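Local coordinates for thermostable carboxypeptidase 1 (Pyrococcus furiosus, PDB 1KA2), which releases amino acids one by one from the C-terminus of peptides, with broad specificity, as a cobalt-dependent metallocarboxypeptidase of the M32 family, at residues V491-V494 with K495-L499. Residues are numbered along the deposited sequence; the frame is centred on the assembly and turned at random.
Sequences VRWV and KEKYL
K495 N donates to V491 O at 2.9 Å, one turn back along the helix. Its CB rests against the carbonyl oxygens of V491 and R492, and its bent chain leads away. E496 N gives R492 O a short, nearly straight bond of 2.7 Å (176° at the hydrogen). The side chains of E496 and R492 lie alongside each other and point the same way, R492 CD coming within 4.1 Å of E496 OE1. Their charged groups do not meet: R492 NE and E496 OE1 are 5.5 Å apart. Both turn to Y435 of helix 421-440, whose ring takes a cation-pi contact from R492 and whose OH makes a weak hydrogen bond with E496 OE1. K497 runs beside W493. K497 CD approaches the indole obliquely, 3.7 Å from W493 CZ2. With CG anti to the backbone N (chi1 -176°) and the next two torsions extended, the chain passes the ring before bending at chi4. The bend takes NZ to hydrogen bonds with R311 O and Y339 OH. Were W493 replaced by an alanine, the K497 methylenes would probably lose the indole they run beside, and a gap would be likely to open against A431 and I308. K497 N also hydrogen-bonds to V494 O at 3.1 Å, from above the carbonyl plane. Y498 N is the second donor to V494 O, at 2.8 Å. V494 CG1 meets the edge of the Y498 ring in its plane, 3.8 Å from CD1. Y498 OH is hydrogen-bonded to N343 O. L499 N closes the run with a weak bond to K495 O. These are the last turns of a C-terminal alpha helix, with i to i+4 bonds and one i to i+3 bond, packed against helices 169-192, 295-309 and 421-440.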
loop_
_atom_site.group_PDB
_atom_site.type_symbol
_atom_site.label_atom_id
_atom_site.label_comp_id
_atom_site.label_asym_id
_atom_site.label_seq_id
_atom_site.Cartn_x
_atom_site.Cartn_y
_atom_site.Cartn_z
ATOM N N VAL A 491 11.045 39.611 3.441
ATOM C CA VAL A 491 12.149 40.476 3.854
ATOM C C VAL A 491 11.925 41.059 5.255
ATOM O O VAL A 491 12.844 41.095 6.076
ATOM C CB VAL A 491 12.358 41.631 2.847
ATOM C CG1 VAL A 491 13.507 42.520 3.312
ATOM C CG2 VAL A 491 12.658 41.065 1.459
ATOM N N ARG A 492 10.703 41.510 5.531
ATOM C CA ARG A 492 10.398 42.062 6.844
ATOM C C ARG A 492 10.498 40.950 7.871
ATOM O O ARG A 492 11.143 41.114 8.908
ATOM C CB ARG A 492 8.992 42.651 6.885
ATOM C CG ARG A 492 8.718 43.421 8.171
ATOM C CD ARG A 492 7.230 43.610 8.427
ATOM N NE ARG A 492 6.498 43.950 7.210
ATOM C CZ ARG A 492 5.228 44.342 7.184
ATOM N NH1 ARG A 492 4.544 44.450 8.320
ATOM N NH2 ARG A 492 4.642 44.620 6.023
ATOM N N TRP A 493 9.854 39.816 7.587
ATOM C CA TRP A 493 9.903 38.676 8.502
ATOM C C TRP A 493 11.361 38.449 8.926
ATOM O O TRP A 493 11.679 38.431 10.113
ATOM C CB TRP A 493 9.344 37.406 7.827
ATOM C CG TRP A 493 9.411 36.157 8.713
ATOM C CD1 TRP A 493 8.736 35.947 9.883
ATOM C CD2 TRP A 493 10.237 34.996 8.514
ATOM N NE1 TRP A 493 9.093 34.735 10.429
ATOM C CE2 TRP A 493 10.011 34.129 9.611
ATOM C CE3 TRP A 493 11.146 34.604 7.518
ATOM C CZ2 TRP A 493 10.660 32.897 9.741
ATOM C CZ3 TRP A 493 11.792 33.381 7.647
ATOM C CH2 TRP A 493 11.545 32.542 8.753
ATOM N N VAL A 494 12.245 38.303 7.947
ATOM C CA VAL A 494 13.661 38.081 8.221
ATOM C C VAL A 494 14.285 39.215 9.034
ATOM O O VAL A 494 15.011 38.965 9.995
ATOM C CB VAL A 494 14.453 37.911 6.903
ATOM C CG1 VAL A 494 15.950 37.841 7.180
ATOM C CG2 VAL A 494 13.995 36.655 6.198
ATOM N N LYS A 495 14.011 40.456 8.633
ATOM C CA LYS A 495 14.542 41.635 9.327
ATOM C C LYS A 495 14.118 41.643 10.789
ATOM O O LYS A 495 14.938 41.792 11.697
ATOM C CB LYS A 495 14.047 42.923 8.638
ATOM C CG LYS A 495 14.005 44.182 9.527
ATOM C CD LYS A 495 12.715 44.255 10.364
ATOM C CE LYS A 495 12.584 45.551 11.175
ATOM N NZ LYS A 495 13.526 45.673 12.334
ATOM N N GLU A 496 12.817 41.480 10.989
ATOM C CA GLU A 496 12.193 41.472 12.304
ATOM C C GLU A 496 12.630 40.274 13.144
ATOM O O GLU A 496 12.444 40.256 14.362
ATOM C CB GLU A 496 10.677 41.461 12.101
ATOM C CG GLU A 496 9.819 41.434 13.347
ATOM C CD GLU A 496 8.340 41.350 12.994
ATOM O OE1 GLU A 496 7.866 42.206 12.210
ATOM O OE2 GLU A 496 7.657 40.431 13.491
ATOM N N LYS A 497 13.229 39.279 12.497
ATOM C CA LYS A 497 13.661 38.078 13.197
ATOM C C LYS A 497 15.153 38.044 13.510
ATOM O O LYS A 497 15.555 37.528 14.557
ATOM C CB LYS A 497 13.267 36.845 12.377
ATOM C CG LYS A 497 13.561 35.506 13.034
ATOM C CD LYS A 497 12.960 34.384 12.196
ATOM C CE LYS A 497 13.386 33.007 12.655
ATOM N NZ LYS A 497 12.835 32.593 13.968
ATOM N N TYR A 498 15.973 38.591 12.615
ATOM C CA TYR A 498 17.421 38.607 12.830
ATOM C C TYR A 498 18.006 39.987 13.183
ATOM O O TYR A 498 19.216 40.121 13.401
ATOM C CB TYR A 498 18.141 38.033 11.602
ATOM C CG TYR A 498 17.934 36.543 11.417
ATOM C CD1 TYR A 498 17.183 36.043 10.352
ATOM C CD2 TYR A 498 18.468 35.630 12.331
ATOM C CE1 TYR A 498 16.967 34.670 10.207
ATOM C CE2 TYR A 498 18.259 34.262 12.191
ATOM C CZ TYR A 498 17.509 33.789 11.131
ATOM O OH TYR A 498 17.309 32.434 11.003
ATOM N N LEU A 499 17.150 41.003 13.253
ATOM C CA LEU A 499 17.602 42.353 13.583
ATOM C C LEU A 499 16.731 43.003 14.659
ATOM O O LEU A 499 15.706 42.399 15.045
ATOM C CB LEU A 499 17.599 43.223 12.321
ATOM C CG LEU A 499 18.357 42.627 11.132
ATOM C CD1 LEU A 499 18.125 43.475 9.903
ATOM C CD2 LEU A 499 19.838 42.537 11.458
ATOM O OXT LEU A 499 17.086 44.117 15.100
#